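Local coordinates for histone FOLD protein (Methanopyrus kandleri, PDB 1F1E) that is an archaeal histone that probably packages DNA, joining two histone folds in one chain and pairing with a second copy of itself, at residues P36-Y41 / K110-A115; M71-E76 / T116-E121; A124-E129 / V140-T145. One frame throughout, in Å; residues are numbered along the deposited sequence. Where two conformers were deposited one is given.

Contact 1: residues P36-Y41 / K110-A115; sequences PTMAEY and KLICRA
M38 reaches across to I112 and A115, and its side chain carries much of this buried contact. The CB of this selenomethionine points toward the helix segment 110-115, and CG lies anti to the backbone N (chi1 179°). The chain then bends at chi2 and again at chi3. The first bend brings SE alongside the branch methyl of I112, with M38 SE 4.1 Å from I112 CG2. The second turns the terminal methyl onto the backbone: M38 CE lies 3.5 Å from I112 O. M38 CE also meets A115 CB at 4.1 Å. I112 O accepts a hydrogen bond from T116 OG1, so the methyl lies against an oxygen that is already bonded. I112 answers with both of its branches. CG2 touches M38, while I112 CD1 extends to A39 CB at 4.0 Å. At the small A39 the backbones come near, its CA 6.0 Å from that of I112. The two helical segments cross at 143°, with axes 10.2 Å apart. They belong to the long helices 25-51 and 102-129, one from each histone fold. Helix 7-15 packs beside them on P36 and C113, and helix 60-70 on Y41 and L111.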
loop_
_atom_site.group_PDB
_atom_site.type_symbol
_atom_site.label_atom_id
_atom_site.label_comp_id
_atom_site.label_asym_id
_atom_site.label_seq_id
_atom_site.Cartn_x
_atom_site.Cartn_y
_atom_site.Cartn_z
ATOM N N PRO A 36 6.856 -7.908 -12.606
ATOM C CA PRO A 36 8.111 -8.210 -11.916
ATOM C C PRO A 36 8.497 -7.166 -10.896
ATOM O O PRO A 36 9.072 -7.489 -9.865
ATOM C CB PRO A 36 9.111 -8.290 -13.104
ATOM C CG PRO A 36 8.265 -8.610 -14.272
ATOM C CD PRO A 36 7.014 -7.812 -14.080
ATOM N N THR A 37 8.239 -5.893 -11.145
ATOM C CA THR A 37 8.527 -4.839 -10.174
ATOM C C THR A 37 7.670 -4.983 -8.932
ATOM O O THR A 37 8.161 -4.854 -7.816
ATOM C CB THR A 37 8.260 -3.472 -10.846
ATOM O OG1 THR A 37 9.260 -3.247 -11.833
ATOM C CG2 THR A 37 8.348 -2.331 -9.874
HETATM N N MSE A 38 6.356 -5.320 -9.147
HETATM C CA MSE A 38 5.474 -5.608 -8.026
HETATM C C MSE A 38 5.942 -6.812 -7.240
HETATM O O MSE A 38 5.942 -6.783 -6.022
HETATM C CB MSE A 38 4.039 -5.795 -8.507
HETATM C CG MSE A 38 3.087 -6.119 -7.416
HETATM SE SE MSE A 38 2.909 -7.880 -7.031
HETATM C CE MSE A 38 2.153 -8.535 -8.498
ATOM N N ALA A 39 6.335 -7.867 -7.907
ATOM C CA ALA A 39 6.813 -9.050 -7.211
ATOM C C ALA A 39 8.013 -8.717 -6.355
ATOM O O ALA A 39 8.148 -9.193 -5.214
ATOM C CB ALA A 39 7.121 -10.179 -8.182
ATOM N N GLU A 40 8.934 -7.892 -6.885
ATOM C CA GLU A 40 10.112 -7.502 -6.129
ATOM C C GLU A 40 9.747 -6.637 -4.943
ATOM O O GLU A 40 10.301 -6.808 -3.853
ATOM C CB GLU A 40 11.097 -6.830 -7.099
ATOM C CG GLU A 40 12.346 -6.364 -6.418
ATOM C CD GLU A 40 13.510 -6.099 -7.344
ATOM O OE1 GLU A 40 13.328 -6.156 -8.542
ATOM O OE2 GLU A 40 14.580 -5.882 -6.805
ATOM N N TYR A 41 8.842 -5.709 -5.135
ATOM C CA TYR A 41 8.352 -4.860 -4.098
ATOM C C TYR A 41 7.768 -5.691 -2.951
ATOM O O TYR A 41 8.011 -5.475 -1.785
ATOM C CB TYR A 41 7.315 -3.883 -4.696
ATOM C CG TYR A 41 6.419 -3.299 -3.627
ATOM C CD1 TYR A 41 6.747 -2.256 -2.791
ATOM C CD2 TYR A 41 5.151 -3.811 -3.476
ATOM C CE1 TYR A 41 5.850 -1.804 -1.860
ATOM C CE2 TYR A 41 4.229 -3.374 -2.537
ATOM C CZ TYR A 41 4.614 -2.337 -1.724
ATOM O OH TYR A 41 3.707 -1.876 -0.777
ATOM N N LYS A 110 1.012 -17.156 -4.047
ATOM C CA LYS A 110 -0.422 -16.823 -4.164
ATOM C C LYS A 110 -0.671 -15.346 -4.072
ATOM O O LYS A 110 -1.517 -14.822 -4.777
ATOM C CB LYS A 110 -1.184 -17.542 -3.028
ATOM C CG LYS A 110 -1.317 -19.028 -3.277
ATOM C CD LYS A 110 -2.319 -19.663 -1.995
ATOM N N LEU A 111 0.080 -14.626 -3.250
ATOM C CA LEU A 111 -0.107 -13.194 -3.143
ATOM C C LEU A 111 0.222 -12.515 -4.458
ATOM O O LEU A 111 -0.550 -11.668 -4.895
ATOM C CB LEU A 111 0.778 -12.691 -2.009
ATOM C CG LEU A 111 0.781 -11.192 -1.703
ATOM C CD1 LEU A 111 -0.634 -10.640 -1.535
ATOM C CD2 LEU A 111 1.627 -10.851 -0.491
ATOM N N ILE A 112 1.370 -12.754 -5.052
ATOM C CA ILE A 112 1.709 -12.016 -6.250
ATOM C C ILE A 112 0.810 -12.441 -7.392
ATOM O O ILE A 112 0.481 -11.640 -8.263
ATOM C CB ILE A 112 3.217 -12.111 -6.573
ATOM C CG1 ILE A 112 3.725 -13.487 -6.924
ATOM C CG2 ILE A 112 4.036 -11.490 -5.457
ATOM C CD1 ILE A 112 5.150 -13.521 -7.439
ATOM N N CYS A 113 0.420 -13.715 -7.453
ATOM C CA CYS A 113 -0.455 -14.139 -8.536
ATOM C C CYS A 113 -1.870 -13.583 -8.354
ATOM O O CYS A 113 -2.411 -13.086 -9.352
ATOM C CB CYS A 113 -0.442 -15.650 -8.640
ATOM S SG CYS A 113 1.143 -16.334 -9.140
ATOM N N ARG A 114 -2.376 -13.674 -7.136
ATOM C CA ARG A 114 -3.690 -13.123 -6.893
ATOM C C ARG A 114 -3.677 -11.622 -7.134
ATOM O O ARG A 114 -4.614 -11.056 -7.696
ATOM C CB ARG A 114 -4.166 -13.409 -5.494
ATOM C CG ARG A 114 -5.470 -12.753 -5.109
ATOM C CD ARG A 114 -6.664 -13.191 -5.972
ATOM N NE ARG A 114 -7.754 -12.322 -5.692
ATOM C CZ ARG A 114 -8.714 -11.859 -6.468
ATOM N NH1 ARG A 114 -8.775 -12.222 -7.726
ATOM N NH2 ARG A 114 -9.607 -11.028 -5.963
ATOM N N ALA A 115 -2.598 -10.914 -6.757
ATOM C CA ALA A 115 -2.502 -9.489 -6.977
ATOM C C ALA A 115 -2.524 -9.175 -8.464
ATOM O O ALA A 115 -3.171 -8.225 -8.910
ATOM C CB ALA A 115 -1.283 -8.914 -6.328
#

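Contact 2: residues M71-E76 / T116-E121; sequences MVEGVE and TEELGE
The backbone N of E73 donates to OE1 of E118 over 3.1 Å. The bond is nearly straight, at 168° at the hydrogen. It meets OE1 on the syn side of the carboxylate, 16° out of its plane. E118 reaches the loop because CG is anti to its backbone N (chi1 -163°) and the chain runs on extended. OE1 has a second, weak partner in R114 NH2, a long ion pair. The other oxygen, OE2, forms a salt bridge with K150 of the second subunit. V72 is an apolar neighbour, with CG1 3.8 Å from E118 OE2. The carboxylate is thus shared between a loop amide and charges from two chains, which would probably keep it ionised. E73 turns its own acid away: its OE2 stays 6.0 Å from E118 OE1, so the like charges do not touch. R114 NE also binds the carbonyl O of E73, so both backbone polar atoms of this residue are held by helix 102-129. M71, the first residue after helix 60-70, has positive phi, and two bonds lead back into the last turn, a Schellman motif. The following loop links the two histone folds, and this contact ties its start to the long central helix of the second fold.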
loop_
_atom_site.group_PDB
_atom_site.type_symbol
_atom_site.label_atom_id
_atom_site.label_comp_id
_atom_site.label_asym_id
_atom_site.label_seq_id
_atom_site.Cartn_x
_atom_site.Cartn_y
_atom_site.Cartn_z
HETATM N N MSE A 71 -4.277 -5.080 1.050
HETATM C CA MSE A 71 -5.718 -5.289 0.866
HETATM C C MSE A 71 -5.969 -6.126 -0.404
HETATM O O MSE A 71 -6.928 -5.980 -1.111
HETATM C CB MSE A 71 -6.553 -4.048 0.891
HETATM C CG MSE A 71 -6.493 -3.322 2.274
HETATM SE SE MSE A 71 -7.162 -1.629 2.051
HETATM C CE MSE A 71 -5.759 -0.973 1.122
ATOM N N VAL A 72 -5.118 -7.110 -0.653
ATOM C CA VAL A 72 -5.327 -8.060 -1.731
ATOM C C VAL A 72 -6.334 -9.100 -1.243
ATOM O O VAL A 72 -6.155 -9.741 -0.181
ATOM C CB VAL A 72 -3.999 -8.720 -2.123
ATOM C CG1 VAL A 72 -4.156 -9.743 -3.216
ATOM C CG2 VAL A 72 -2.986 -7.647 -2.589
ATOM N N GLU A 73 -7.491 -9.289 -1.876
ATOM C CA GLU A 73 -8.513 -10.193 -1.434
ATOM C C GLU A 73 -8.297 -11.569 -2.040
ATOM O O GLU A 73 -7.784 -11.566 -3.158
ATOM C CB GLU A 73 -9.938 -9.753 -1.828
ATOM C CG GLU A 73 -10.194 -8.353 -1.393
ATOM C CD GLU A 73 -10.807 -8.343 0.011
ATOM O OE1 GLU A 73 -11.452 -9.312 0.463
ATOM O OE2 GLU A 73 -10.581 -7.298 0.633
ATOM N N GLY A 74 -8.728 -12.530 -1.261
ATOM C CA GLY A 74 -8.790 -13.904 -1.740
ATOM C C GLY A 74 -7.437 -14.529 -1.980
ATOM O O GLY A 74 -7.360 -15.376 -2.879
ATOM N N VAL A 75 -6.430 -14.148 -1.223
ATOM C CA VAL A 75 -5.122 -14.697 -1.471
ATOM C C VAL A 75 -5.040 -16.166 -1.065
ATOM O O VAL A 75 -4.560 -17.055 -1.800
ATOM C CB VAL A 75 -4.030 -13.867 -0.738
ATOM C CG1 VAL A 75 -2.695 -14.603 -0.886
ATOM C CG2 VAL A 75 -4.022 -12.479 -1.315
ATOM N N GLU A 76 -5.516 -16.463 0.133
ATOM C CA GLU A 76 -5.347 -17.841 0.663
ATOM C C GLU A 76 -6.082 -18.830 -0.213
ATOM O O GLU A 76 -5.530 -19.900 -0.468
ATOM C CB GLU A 76 -5.796 -17.917 2.131
ATOM N N THR A 116 -1.893 -10.012 -9.259
ATOM C CA THR A 116 -1.892 -9.836 -10.709
ATOM C C THR A 116 -3.299 -10.073 -11.311
ATOM O O THR A 116 -3.722 -9.253 -12.109
ATOM C CB THR A 116 -0.857 -10.781 -11.320
ATOM O OG1 THR A 116 0.431 -10.467 -10.846
ATOM C CG2 THR A 116 -0.758 -10.618 -12.829
ATOM N N GLU A 117 -3.958 -11.133 -10.867
ATOM C CA GLU A 117 -5.317 -11.404 -11.277
ATOM C C GLU A 117 -6.245 -10.276 -10.887
ATOM O O GLU A 117 -7.079 -9.816 -11.646
ATOM C CB GLU A 117 -5.740 -12.719 -10.614
ATOM C CG GLU A 117 -7.144 -13.171 -10.994
ATOM C CD GLU A 117 -7.451 -14.439 -10.209
ATOM O OE1 GLU A 117 -7.687 -14.378 -8.994
ATOM O OE2 GLU A 117 -7.421 -15.460 -10.901
ATOM N N GLU A 118 -6.086 -9.771 -9.674
ATOM C CA GLU A 118 -6.878 -8.646 -9.198
ATOM C C GLU A 118 -6.648 -7.373 -10.015
ATOM O O GLU A 118 -7.574 -6.610 -10.324
ATOM C CB GLU A 118 -6.585 -8.382 -7.745
ATOM C CG GLU A 118 -7.573 -7.536 -7.031
ATOM C CD GLU A 118 -7.130 -7.596 -5.555
ATOM O OE1 GLU A 118 -7.883 -8.038 -4.681
ATOM O OE2 GLU A 118 -5.973 -7.177 -5.347
ATOM N N LEU A 119 -5.402 -7.225 -10.411
ATOM C CA LEU A 119 -5.134 -6.114 -11.349
ATOM C C LEU A 119 -5.882 -6.271 -12.654
ATOM O O LEU A 119 -6.382 -5.277 -13.203
ATOM C CB LEU A 119 -3.639 -6.044 -11.572
ATOM C CG LEU A 119 -3.088 -4.776 -12.199
ATOM C CD1 LEU A 119 -3.202 -3.603 -11.195
ATOM C CD2 LEU A 119 -1.706 -5.021 -12.752
ATOM N N GLY A 120 -5.962 -7.490 -13.156
ATOM C CA GLY A 120 -6.700 -7.756 -14.366
ATOM C C GLY A 120 -8.177 -7.446 -14.151
ATOM O O GLY A 120 -8.886 -6.870 -14.971
ATOM N N GLU A 121 -8.716 -7.801 -12.990
ATOM C CA GLU A 121 -10.107 -7.460 -12.723
ATOM C C GLU A 121 -10.339 -5.962 -12.734
ATOM O O GLU A 121 -11.338 -5.443 -13.249
ATOM C CB GLU A 121 -10.532 -7.986 -11.364
ATOM C CG GLU A 121 -10.530 -9.477 -11.247
ATOM C CD GLU A 121 -10.784 -10.003 -9.850
ATOM O OE1 GLU A 121 -10.630 -11.219 -9.670
ATOM O OE2 GLU A 121 -11.249 -9.259 -8.932
#

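Contact 3: residues A124-E129 / V140-T145; sequences AEYADE and VEKAIT
Y126 lays one face of its ring against the side chain of K142. This is the tight part of the contact. CB of K142 stands 3.9 Å from the Y126 ring centroid, 22° off the normal, a CH-pi contact. K142 CB lies toward the rim, 3.6 Å from Y126 CE2. Further out, CD of K142 lies over the same face, near the CG-CD1 side, 3.9 Å from Y126 CD1. Y126 CE2 also comes within 3.5 Å of A143 N, obliquely, and within 4.4 Å of A143 CB. With CG of K142 anti to the carbonyl carbon (chi1 -77°) and the rest extended, the chain carries CD over the ring and NZ beyond it to a water. The outer side is looser and wet. This water gives a hydrogen bond to Y126 O at 2.6 Å and accepts one from K142 NZ at 2.9 Å. The acid of E129 stays further off, with its OE1 4.9 Å from K142 NZ. Replacing Y126 with an alanine would probably leave the aliphatic part of K142 without the face it lies on and open a gap beside A143. The contact joins the end of helix 102-129 to helix 137-147. On another side of helix 137-147, V140 and I144 pack on helix 25-51.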
loop_
_atom_site.group_PDB
_atom_site.type_symbol
_atom_site.label_atom_id
_atom_site.label_comp_id
_atom_site.label_asym_id
_atom_site.label_seq_id
_atom_site.Cartn_x
_atom_site.Cartn_y
_atom_site.Cartn_z
ATOM N N ALA A 124 -10.187 -4.605 -16.210
ATOM C CA ALA A 124 -11.401 -5.015 -16.904
ATOM C C ALA A 124 -12.509 -4.028 -16.565
ATOM O O ALA A 124 -13.293 -3.571 -17.429
ATOM C CB ALA A 124 -11.770 -6.448 -16.625
ATOM N N GLU A 125 -12.538 -3.631 -15.306
ATOM C CA GLU A 125 -13.539 -2.679 -14.868
ATOM C C GLU A 125 -13.374 -1.347 -15.584
ATOM O O GLU A 125 -14.348 -0.705 -16.002
ATOM C CB GLU A 125 -13.456 -2.552 -13.334
ATOM C CG GLU A 125 -14.271 -1.385 -12.803
ATOM C CD GLU A 125 -14.176 -1.242 -11.297
ATOM O OE1 GLU A 125 -13.385 -1.874 -10.577
ATOM O OE2 GLU A 125 -14.984 -0.403 -10.835
ATOM N N TYR A 126 -12.138 -0.908 -15.783
ATOM C CA TYR A 126 -11.931 0.341 -16.536
ATOM C C TYR A 126 -12.297 0.193 -18.002
ATOM O O TYR A 126 -12.849 1.124 -18.607
ATOM C CB TYR A 126 -10.516 0.814 -16.354
ATOM C CG TYR A 126 -10.204 1.449 -15.001
ATOM C CD1 TYR A 126 -10.989 2.542 -14.541
ATOM C CD2 TYR A 126 -9.212 0.993 -14.185
ATOM C CE1 TYR A 126 -10.671 3.084 -13.293
ATOM C CE2 TYR A 126 -8.906 1.557 -12.954
ATOM C CZ TYR A 126 -9.652 2.611 -12.507
ATOM O OH TYR A 126 -9.369 3.182 -11.305
ATOM N N ALA A 127 -12.016 -0.981 -18.591
ATOM C CA ALA A 127 -12.452 -1.141 -19.973
ATOM C C ALA A 127 -13.964 -1.096 -20.077
ATOM O O ALA A 127 -14.540 -0.531 -21.009
ATOM C CB ALA A 127 -11.936 -2.470 -20.461
ATOM N N ASP A 128 -14.635 -1.762 -19.147
ATOM C CA ASP A 128 -16.101 -1.681 -19.106
ATOM C C ASP A 128 -16.558 -0.250 -19.078
ATOM O O ASP A 128 -17.520 0.130 -19.726
ATOM C CB ASP A 128 -16.547 -2.381 -17.825
ATOM C CG ASP A 128 -16.525 -3.894 -17.909
ATOM O OD1 ASP A 128 -16.227 -4.424 -19.016
ATOM O OD2 ASP A 128 -16.820 -4.548 -16.880
ATOM N N GLU A 129 -15.851 0.592 -18.311
ATOM C CA GLU A 129 -16.330 1.948 -18.101
ATOM C C GLU A 129 -16.330 2.689 -19.427
ATOM O O GLU A 129 -17.155 3.574 -19.609
ATOM C CB GLU A 129 -15.498 2.728 -17.072
ATOM C CG GLU A 129 -15.883 2.447 -15.630
ATOM C CD GLU A 129 -14.972 3.156 -14.634
ATOM O OE1 GLU A 129 -14.188 4.048 -15.059
ATOM O OE2 GLU A 129 -15.045 2.843 -13.419
ATOM N N VAL A 140 -4.855 -0.731 -17.727
ATOM C CA VAL A 140 -3.866 -1.306 -16.846
ATOM C C VAL A 140 -3.141 -0.234 -16.063
ATOM O O VAL A 140 -2.948 -0.376 -14.834
ATOM C CB VAL A 140 -2.819 -2.187 -17.556
ATOM C CG1 VAL A 140 -1.970 -2.894 -16.496
ATOM C CG2 VAL A 140 -3.471 -3.183 -18.480
ATOM N N GLU A 141 -2.765 0.865 -16.718
ATOM C CA GLU A 141 -2.124 1.957 -16.027
ATOM C C GLU A 141 -2.979 2.531 -14.899
ATOM O O GLU A 141 -2.514 2.745 -13.772
ATOM C CB GLU A 141 -1.812 3.090 -17.037
ATOM C CG GLU A 141 -0.699 2.782 -18.009
ATOM C CD GLU A 141 -0.631 3.690 -19.210
ATOM O OE1 GLU A 141 0.201 3.428 -20.074
ATOM O OE2 GLU A 141 -1.443 4.653 -19.327
ATOM N N LYS A 142 -4.257 2.693 -15.196
ATOM C CA LYS A 142 -5.172 3.217 -14.175
ATOM C C LYS A 142 -5.374 2.241 -13.028
ATOM O O LYS A 142 -5.416 2.598 -11.848
ATOM C CB LYS A 142 -6.535 3.506 -14.832
ATOM C CG LYS A 142 -6.746 4.726 -15.687
ATOM C CD LYS A 142 -8.179 4.648 -16.225
ATOM C CE LYS A 142 -8.704 5.740 -17.126
ATOM N NZ LYS A 142 -10.158 5.518 -17.444
ATOM N N ALA A 143 -5.446 0.921 -13.410
ATOM C CA ALA A 143 -5.541 -0.091 -12.379
ATOM C C ALA A 143 -4.340 -0.121 -11.437
ATOM O O ALA A 143 -4.481 -0.243 -10.206
ATOM C CB ALA A 143 -5.756 -1.461 -13.008
ATOM N N ILE A 144 -3.133 0.039 -12.005
ATOM C CA ILE A 144 -1.916 0.128 -11.202
ATOM C C ILE A 144 -1.949 1.318 -10.284
ATOM O O ILE A 144 -1.664 1.158 -9.101
ATOM C CB ILE A 144 -0.719 0.097 -12.162
ATOM C CG1 ILE A 144 -0.492 -1.248 -12.838
ATOM C CG2 ILE A 144 0.522 0.543 -11.456
ATOM C CD1 ILE A 144 0.415 -1.247 -14.043
ATOM N N THR A 145 -2.258 2.474 -10.874
ATOM C CA THR A 145 -2.151 3.692 -10.066
ATOM C C THR A 145 -3.151 3.656 -8.927
ATOM O O THR A 145 -2.841 4.028 -7.803
ATOM C CB THR A 145 -2.412 4.878 -10.996
ATOM O OG1 THR A 145 -1.261 5.095 -11.789
ATOM C CG2 THR A 145 -2.641 6.062 -10.103
HETATM O O HOH W 1 -12.127 3.596 -18.290
#

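In the fold
Helix 102-129 runs through all three contacts, which follow one another along it. Contact 1 joins it to the long helix of the first histone fold, contact 2 to the linking loop, and contact 3 to the last helix of its own fold. Contacts 1 and 2 have centres about 10 Å apart and touch directly: R114 NH1 forms a salt bridge with E121 OE1 at 2.9 Å, and M38 CE lies 3.5 Å from T116 OG1. Contacts 2 and 3 meet through L119, whose CD1 is 3.7 Å from I144 N. Contacts 1 and 3 do not touch; their nearest atoms are about 8 Å apart. Contact 1 is closest to the chain centre, and contact 3 lies furthest out.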